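Long-range contacts in putative oxidoreductase molybdopterin-binding subunit (Sulfolobus tokodaii, PDB 4ZOH), which probably serves as the molybdenum-cofactor-bearing subunit of an oxidoreductase of the xanthine dehydrogenase and aldehyde oxidase family, binding a pterin cytosine dinucleotide: residues Y41-I46 against E72-G77; R424-Y429 against S551-A556. All coordinates share one frame; numbering follows the deposited sequence.

In the fold
Interaction 1 and interaction 2 are both antiparallel strand pairs at the border of a small sheet, and both are largely buried. They share no element. Residues 41-46 and 72-77 join strands 44-48 and 72-73 within the a/b hammerhead domain. Residues 424-429 and 551-556 join strands 420-427 and 553-559 in a molybdopterin cofactor-binding domain. The centres lie about 52 Å apart. Each adds a side-chain bond to a carboxylate. In interaction 1 it is a single histidine hydrogen bond, and no other chain of the assembly touches the two segments; only R45 there is exposed. In interaction 2 it is a two-nitrogen arginine salt bridge plus a serine hydroxyl, at the interface with a second copy of the protein.

Interaction 1 of 2, residues Y41-I46 against E72-G77; sequences YPHARI and ETTYVG
H43 and E72 meet through one short hydrogen bond, 2.5 Å from H43 NE2 to E72 OE2. The carboxylate oxygen sits at the ring edge, close to the imidazole plane. E72 offers the anti side of OE2, and the ring and carboxylate planes are 31° apart. In both residues CG lies opposite the backbone N (chi1 -160° in H43, -165° in E72), and the E72 chain stays extended beyond it. These torsions bring the two polar ends together beside the strands.

The backbones form a short antiparallel ladder in the a/b hammerhead domain. Strand 72-73 is on the edge of a three-stranded sheet whose middle strand is 44-48. A44 and T73 form a hydrogen-bonded pair, with A44 N to T73 O at 3.0 Å and T73 N to A44 O at 2.9 Å. T73 O also receives the CA-H of H43 and lies at the edge of the H43 ring, near the ring plane. R45 and E72 follow as a non-hydrogen-bonded pair.

On the face shared by A44 and T73 the contact is apolar. The methyl T73 CG2 does the touching, 3.9 Å from A44 CB and equally far from I46 CG2. T73 OG1 hydrogen-bonds instead to Q78 OE1. I80 packs on T73 and I46 from strand 79-85. At the other end P42 and V76 lie side by side, with P42 CD 3.6 Å from V76 CG2.

H43 ND1 bonds to the carbonyl O of D106, so both ring nitrogens are bonded, which should hold the ring's rotation. E72 OE2 also bonds to S123 N. With ND1 and NE2 both facing oxygens, the imidazole is probably protonated, and its positive charge would balance the buried carboxylate.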
ATOM      1  N   TYR A  41     -33.912 -16.282   0.637  1.00 26.14           N
ATOM      2  CA  TYR A  41     -35.352 -16.116   0.939  1.00 25.62           C
ATOM      3  C   TYR A  41     -35.691 -14.758   1.504  1.00 28.63           C
ATOM      4  O   TYR A  41     -34.849 -14.133   2.168  1.00 25.12           O
ATOM      5  CB  TYR A  41     -35.812 -17.194   1.946  1.00 28.31           C
ATOM      6  CG  TYR A  41     -35.810 -18.595   1.360  1.00 28.59           C
ATOM      7  CD1 TYR A  41     -36.722 -18.959   0.351  1.00 30.19           C
ATOM      8  CD2 TYR A  41     -34.914 -19.593   1.838  1.00 33.58           C
ATOM      9  CE1 TYR A  41     -36.720 -20.253  -0.169  1.00 34.53           C
ATOM     10  CE2 TYR A  41     -34.912 -20.890   1.315  1.00 31.81           C
ATOM     11  CZ  TYR A  41     -35.826 -21.213   0.336  1.00 34.28           C
ATOM     12  OH  TYR A  41     -35.845 -22.466  -0.212  1.00 41.01           O
ATOM     13  N   PRO A  42     -36.928 -14.272   1.228  1.00 28.34           N
ATOM     14  CA  PRO A  42     -37.356 -12.977   1.757  1.00 28.49           C
ATOM     15  C   PRO A  42     -37.504 -12.912   3.265  1.00 28.55           C
ATOM     16  O   PRO A  42     -37.323 -11.823   3.885  1.00 28.42           O
ATOM     17  CB  PRO A  42     -38.722 -12.737   1.069  1.00 29.51           C
ATOM     18  CG  PRO A  42     -39.100 -14.063   0.464  1.00 28.53           C
ATOM     19  CD  PRO A  42     -37.844 -14.806   0.190  1.00 26.80           C
ATOM     20  N   HIS A  43     -37.876 -14.041   3.868  1.00 29.91           N
ATOM     21  CA  HIS A  43     -38.111 -14.109   5.338  1.00 26.43           C
ATOM     22  C   HIS A  43     -37.982 -15.546   5.819  1.00 32.43           C
ATOM     23  O   HIS A  43     -38.688 -16.443   5.354  1.00 32.01           O
ATOM     24  CB  HIS A  43     -39.471 -13.561   5.754  1.00 26.42           C
ATOM     25  CG  HIS A  43     -39.564 -13.177   7.208  1.00 26.06           C
ATOM     26  ND1 HIS A  43     -40.763 -12.856   7.834  1.00 29.78           N
ATOM     27  CD2 HIS A  43     -38.609 -13.074   8.160  1.00 23.25           C
ATOM     28  CE1 HIS A  43     -40.531 -12.511   9.089  1.00 26.98           C
ATOM     29  NE2 HIS A  43     -39.226 -12.637   9.314  1.00 27.96           N
ATOM     30  N   ALA A  44     -37.007 -15.774   6.698  1.00 35.11           N
ATOM     31  CA  ALA A  44     -36.639 -17.136   7.122  1.00 32.51           C
ATOM     32  C   ALA A  44     -35.906 -17.104   8.427  1.00 34.20           C
ATOM     33  O   ALA A  44     -35.185 -16.115   8.754  1.00 33.32           O
ATOM     34  CB  ALA A  44     -35.823 -17.890   6.086  1.00 26.88           C
ATOM     35  N   ARG A  45     -36.114 -18.184   9.189  1.00 33.57           N
ATOM     36  CA  ARG A  45     -35.185 -18.489  10.283  1.00 35.37           C
ATOM     37  C   ARG A  45     -34.016 -19.204   9.707  1.00 27.71           C
ATOM     38  O   ARG A  45     -34.157 -19.945   8.732  1.00 29.26           O
ATOM     39  CB  ARG A  45     -35.842 -19.241  11.460  1.00 35.83           C
ATOM     40  CG  ARG A  45     -36.514 -18.192  12.310  1.00 37.71           C
ATOM     41  CD  ARG A  45     -36.946 -18.720  13.653  1.00 45.28           C
ATOM     42  NE  ARG A  45     -37.822 -17.744  14.287  1.00 39.43           N
ATOM     43  CZ  ARG A  45     -39.149 -17.691  14.133  1.00 40.42           C
ATOM     44  NH1 ARG A  45     -39.822 -18.566  13.345  1.00 37.71           N
ATOM     45  NH2 ARG A  45     -39.803 -16.724  14.785  1.00 39.67           N
ATOM     46  N   ILE A  46     -32.846 -18.916  10.272  1.00 29.35           N
ATOM     47  CA  ILE A  46     -31.598 -19.483   9.748  1.00 31.73           C
ATOM     48  C   ILE A  46     -30.692 -20.145  10.800  1.00 29.87           C
ATOM     49  O   ILE A  46     -30.576 -19.643  11.921  1.00 27.38           O
ATOM     50  CB  ILE A  46     -30.758 -18.396   8.978  1.00 30.99           C
ATOM     51  CG1 ILE A  46     -30.701 -17.083   9.767  1.00 32.30           C
ATOM     52  CG2 ILE A  46     -31.283 -18.213   7.529  1.00 29.47           C
ATOM     53  CD1 ILE A  46     -29.387 -16.313   9.576  1.00 31.99           C
ATOM     54  N   GLU A  72     -32.636 -14.741  12.164  1.00 35.44           N
ATOM     55  CA  GLU A  72     -33.732 -14.417  11.270  1.00 31.16           C
ATOM     56  C   GLU A  72     -33.305 -13.419  10.172  1.00 29.85           C
ATOM     57  O   GLU A  72     -32.919 -12.266  10.477  1.00 24.09           O
ATOM     58  CB  GLU A  72     -34.910 -13.870  12.084  1.00 31.63           C
ATOM     59  CG  GLU A  72     -36.268 -13.815  11.332  1.00 35.03           C
ATOM     60  CD  GLU A  72     -37.360 -13.174  12.207  1.00 37.29           C
ATOM     61  OE1 GLU A  72     -37.265 -13.281  13.458  1.00 40.25           O
ATOM     62  OE2 GLU A  72     -38.294 -12.520  11.664  1.00 36.19           O
ATOM     63  N   THR A  73     -33.398 -13.886   8.927  1.00 30.51           N
ATOM     64  CA  THR A  73     -33.141 -13.060   7.768  1.00 32.23           C
ATOM     65  C   THR A  73     -34.434 -12.458   7.198  1.00 33.01           C
ATOM     66  O   THR A  73     -35.414 -13.198   7.023  1.00 36.49           O
ATOM     67  CB  THR A  73     -32.373 -13.816   6.675  1.00 29.26           C
ATOM     68  OG1 THR A  73     -32.135 -12.904   5.583  1.00 29.47           O
ATOM     69  CG2 THR A  73     -33.117 -15.023   6.180  1.00 24.27           C
ATOM     70  N   THR A  74     -34.383 -11.152   6.869  1.00 29.35           N
ATOM     71  CA  THR A  74     -35.491 -10.350   6.413  1.00 25.72           C
ATOM     72  C   THR A  74     -35.541  -9.836   4.951  1.00 31.23           C
ATOM     73  O   THR A  74     -36.439  -9.021   4.646  1.00 27.33           O
ATOM     74  CB  THR A  74     -35.699  -9.169   7.322  1.00 26.72           C
ATOM     75  OG1 THR A  74     -34.450  -8.492   7.504  1.00 27.35           O
ATOM     76  CG2 THR A  74     -36.232  -9.629   8.713  1.00 25.98           C
ATOM     77  N   TYR A  75     -34.641 -10.305   4.063  1.00 27.74           N
ATOM     78  CA  TYR A  75     -34.676  -9.954   2.618  1.00 26.65           C
ATOM     79  C   TYR A  75     -33.721 -10.812   1.863  1.00 25.53           C
ATOM     80  O   TYR A  75     -32.631 -11.119   2.380  1.00 28.29           O
ATOM     81  CB  TYR A  75     -34.379  -8.433   2.369  1.00 25.45           C
ATOM     82  CG  TYR A  75     -33.070  -7.868   2.872  1.00 25.32           C
ATOM     83  CD1 TYR A  75     -31.978  -7.689   1.997  1.00 25.80           C
ATOM     84  CD2 TYR A  75     -32.881  -7.538   4.223  1.00 26.79           C
ATOM     85  CE1 TYR A  75     -30.776  -7.161   2.440  1.00 23.78           C
ATOM     86  CE2 TYR A  75     -31.678  -7.017   4.674  1.00 24.47           C
ATOM     87  CZ  TYR A  75     -30.614  -6.816   3.751  1.00 26.56           C
ATOM     88  OH  TYR A  75     -29.404  -6.267   4.176  1.00 25.58           O
ATOM     89  N   VAL A  76     -34.119 -11.252   0.677  1.00 24.27           N
ATOM     90  CA  VAL A  76     -33.182 -11.805  -0.301  1.00 24.98           C
ATOM     91  C   VAL A  76     -32.025 -10.787  -0.482  1.00 27.87           C
ATOM     92  O   VAL A  76     -32.267  -9.545  -0.580  1.00 26.87           O
ATOM     93  CB  VAL A  76     -33.868 -12.080  -1.604  1.00 24.75           C
ATOM     94  CG1 VAL A  76     -32.955 -12.794  -2.626  1.00 22.79           C
ATOM     95  CG2 VAL A  76     -35.108 -12.915  -1.310  1.00 27.48           C
ATOM     96  N   GLY A  77     -30.796 -11.305  -0.371  1.00 26.47           N
ATOM     97  CA  GLY A  77     -29.579 -10.493  -0.471  1.00 24.30           C
ATOM     98  C   GLY A  77     -28.980 -10.134   0.882  1.00 27.29           C
ATOM     99  O   GLY A  77     -27.866  -9.551   0.922  1.00 23.50           O
TER

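Interaction 2 of 2, residues R424-Y429 against S551-A556; sequences RISVKY and SLDTTA
R424 and D553 face each other across an antiparallel strand pair, at the edge where strand 553-559 joins the sheet through strand 420-427. The R424 chain starts with CB, 3.6 Å from T555 OG1. CG and CD then run past D553 OD1, the chain extended as far as NE. R424 NE bonds to D553 OD1 at 3.0 Å, and R424 NH2 to D553 OD2 at 2.8 Å. This is a side-on, two-pronged salt bridge. Guanidinium and carboxylate are nearly coplanar, 6° apart, and each oxygen uses its syn lone pair. NH1 turns to the carbonyl O of I474 and to that of E473 in the second subunit, another copy of this protein. A methionine here would probably leave the D553 carboxylate without its countercharge and both carbonyls without this donor.

On the other face I425 CG2 meets T554 CG2 at 3.8 Å. Beyond them V427 CB packs on L552 CB, and V542 of helix 538-547 touches both residues. Paired backbone bonds link I425 and T554, and V427 N reaches L552 O. D553 OD2 also accepts from S426 OG, 2.8 Å away and above the carboxylate plane.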
ATOM      1  N   ARG A 424      -8.745  22.595   6.140  1.00 20.70           N
ATOM      2  CA  ARG A 424      -7.437  22.897   6.702  1.00 22.43           C
ATOM      3  C   ARG A 424      -6.571  23.462   5.564  1.00 22.72           C
ATOM      4  O   ARG A 424      -6.605  22.896   4.495  1.00 22.41           O
ATOM      5  CB  ARG A 424      -6.820  21.595   7.310  1.00 21.00           C
ATOM      6  CG  ARG A 424      -5.314  21.571   7.454  1.00 20.44           C
ATOM      7  CD  ARG A 424      -4.776  20.288   8.072  1.00 19.16           C
ATOM      8  NE  ARG A 424      -3.300  20.376   8.149  1.00 22.70           N
ATOM      9  CZ  ARG A 424      -2.423  19.487   7.685  1.00 20.82           C
ATOM     10  NH1 ARG A 424      -2.804  18.341   7.139  1.00 18.03           N
ATOM     11  NH2 ARG A 424      -1.142  19.736   7.827  1.00 20.27           N
ATOM     12  N   ILE A 425      -5.790  24.539   5.795  1.00 21.03           N
ATOM     13  CA  ILE A 425      -4.816  24.955   4.798  1.00 23.09           C
ATOM     14  C   ILE A 425      -3.460  25.076   5.474  1.00 21.91           C
ATOM     15  O   ILE A 425      -3.353  25.630   6.548  1.00 26.00           O
ATOM     16  CB  ILE A 425      -5.263  26.253   4.004  1.00 23.54           C
ATOM     17  CG1 ILE A 425      -4.429  26.473   2.765  1.00 23.91           C
ATOM     18  CG2 ILE A 425      -5.167  27.499   4.887  1.00 24.60           C
ATOM     19  CD1 ILE A 425      -5.065  27.505   1.786  1.00 26.27           C
ATOM     20  N   SER A 426      -2.405  24.622   4.820  1.00 21.22           N
ATOM     21  CA  SER A 426      -1.125  24.586   5.499  1.00 22.09           C
ATOM     22  C   SER A 426       0.016  25.009   4.599  1.00 22.12           C
ATOM     23  O   SER A 426       0.058  24.602   3.433  1.00 24.01           O
ATOM     24  CB  SER A 426      -0.934  23.132   5.944  1.00 21.64           C
ATOM     25  OG  SER A 426       0.309  22.956   6.522  1.00 22.57           O
ATOM     26  N   VAL A 427       1.012  25.700   5.124  1.00 22.64           N
ATOM     27  CA  VAL A 427       2.126  26.126   4.260  1.00 22.72           C
ATOM     28  C   VAL A 427       3.440  25.637   4.792  1.00 24.29           C
ATOM     29  O   VAL A 427       3.764  25.868   5.975  1.00 26.37           O
ATOM     30  CB  VAL A 427       2.181  27.684   4.116  1.00 24.37           C
ATOM     31  CG1 VAL A 427       3.310  28.116   3.172  1.00 21.58           C
ATOM     32  CG2 VAL A 427       0.800  28.212   3.678  1.00 21.61           C
ATOM     33  N   LYS A 428       4.225  24.966   3.937  1.00 21.66           N
ATOM     34  CA  LYS A 428       5.475  24.338   4.424  1.00 21.79           C
ATOM     35  C   LYS A 428       6.595  25.445   4.355  1.00 25.18           C
ATOM     36  O   LYS A 428       6.410  26.496   3.725  1.00 22.07           O
ATOM     37  CB  LYS A 428       5.851  23.140   3.568  1.00 20.45           C
ATOM     38  CG  LYS A 428       4.792  22.022   3.520  1.00 20.41           C
ATOM     39  CD  LYS A 428       5.330  20.680   3.034  1.00 18.01           C
ATOM     40  CE  LYS A 428       4.330  19.527   3.400  1.00 19.18           C
ATOM     41  NZ  LYS A 428       4.246  19.376   4.892  1.00 15.89           N
ATOM     42  N   TYR A 429       7.721  25.208   4.990  1.00 24.51           N
ATOM     43  CA  TYR A 429       8.814  26.174   5.020  1.00 26.61           C
ATOM     44  C   TYR A 429       9.233  26.640   3.646  1.00 29.28           C
ATOM     45  O   TYR A 429       9.542  27.841   3.524  1.00 25.86           O
ATOM     46  CB  TYR A 429      10.020  25.551   5.691  1.00 28.32           C
ATOM     47  CG  TYR A 429      11.178  26.486   5.953  1.00 30.87           C
ATOM     48  CD1 TYR A 429      11.159  27.427   7.008  1.00 28.53           C
ATOM     49  CD2 TYR A 429      12.334  26.397   5.173  1.00 30.13           C
ATOM     50  CE1 TYR A 429      12.278  28.239   7.241  1.00 32.06           C
ATOM     51  CE2 TYR A 429      13.432  27.238   5.386  1.00 28.51           C
ATOM     52  CZ  TYR A 429      13.419  28.122   6.432  1.00 29.16           C
ATOM     53  OH  TYR A 429      14.551  28.897   6.612  1.00 35.95           O
ATOM     54  N   SER A 551       2.911  29.474  13.344  1.00 32.02           N
ATOM     55  CA  SER A 551       2.448  28.440  12.451  1.00 31.34           C
ATOM     56  C   SER A 551       1.536  28.989  11.331  1.00 31.47           C
ATOM     57  O   SER A 551       0.626  29.765  11.602  1.00 30.07           O
ATOM     58  CB  SER A 551       1.664  27.368  13.207  1.00 32.05           C
ATOM     59  OG  SER A 551       1.072  26.479  12.259  1.00 35.05           O
ATOM     60  N   LEU A 552       1.739  28.490  10.111  1.00 28.06           N
ATOM     61  CA  LEU A 552       0.901  28.803   8.953  1.00 27.01           C
ATOM     62  C   LEU A 552       0.118  27.534   8.534  1.00 27.31           C
ATOM     63  O   LEU A 552       0.138  27.099   7.377  1.00 30.20           O
ATOM     64  CB  LEU A 552       1.808  29.291   7.799  1.00 23.12           C
ATOM     65  CG  LEU A 552       2.522  30.652   7.990  1.00 30.23           C
ATOM     66  CD1 LEU A 552       3.407  30.946   6.756  1.00 26.52           C
ATOM     67  CD2 LEU A 552       1.481  31.771   8.197  1.00 26.05           C
ATOM     68  N   ASP A 553      -0.492  26.893   9.509  1.00 27.50           N
ATOM     69  CA  ASP A 553      -1.331  25.719   9.267  1.00 24.62           C
ATOM     70  C   ASP A 553      -2.615  26.099   9.978  1.00 26.61           C
ATOM     71  O   ASP A 553      -2.602  26.286  11.168  1.00 27.39           O
ATOM     72  CB  ASP A 553      -0.691  24.451   9.903  1.00 20.83           C
ATOM     73  CG  ASP A 553      -1.354  23.147   9.427  1.00 20.60           C
ATOM     74  OD1 ASP A 553      -2.614  23.046   9.341  1.00 23.24           O
ATOM     75  OD2 ASP A 553      -0.609  22.225   9.053  1.00 21.89           O
ATOM     76  N   THR A 554      -3.721  26.219   9.266  1.00 26.15           N
ATOM     77  CA  THR A 554      -4.922  26.678   9.916  1.00 28.89           C
ATOM     78  C   THR A 554      -6.157  25.903   9.519  1.00 25.35           C
ATOM     79  O   THR A 554      -6.229  25.420   8.409  1.00 28.99           O
ATOM     80  CB  THR A 554      -5.103  28.232   9.838  1.00 33.40           C
ATOM     81  OG1 THR A 554      -6.099  28.610  10.810  1.00 38.49           O
ATOM     82  CG2 THR A 554      -5.486  28.710   8.456  1.00 32.94           C
ATOM     83  N   THR A 555      -7.069  25.725  10.455  1.00 22.23           N
ATOM     84  CA  THR A 555      -8.256  24.912  10.243  1.00 24.25           C
ATOM     85  C   THR A 555      -9.468  25.755  10.554  1.00 28.17           C
ATOM     86  O   THR A 555      -9.518  26.415  11.588  1.00 32.02           O
ATOM     87  CB  THR A 555      -8.217  23.627  11.136  1.00 24.17           C
ATOM     88  OG1 THR A 555      -7.115  22.807  10.713  1.00 26.18           O
ATOM     89  CG2 THR A 555      -9.483  22.816  11.010  1.00 22.71           C
ATOM     90  N   ALA A 556     -10.446  25.752   9.671  1.00 30.56           N
ATOM     91  CA  ALA A 556     -11.666  26.533   9.892  1.00 32.20           C
ATOM     92  C   ALA A 556     -12.818  25.559   9.908  1.00 29.65           C
ATOM     93  O   ALA A 556     -12.812  24.573   9.220  1.00 28.24           O
ATOM     94  CB  ALA A 556     -11.862  27.553   8.789  1.00 31.32           C
TER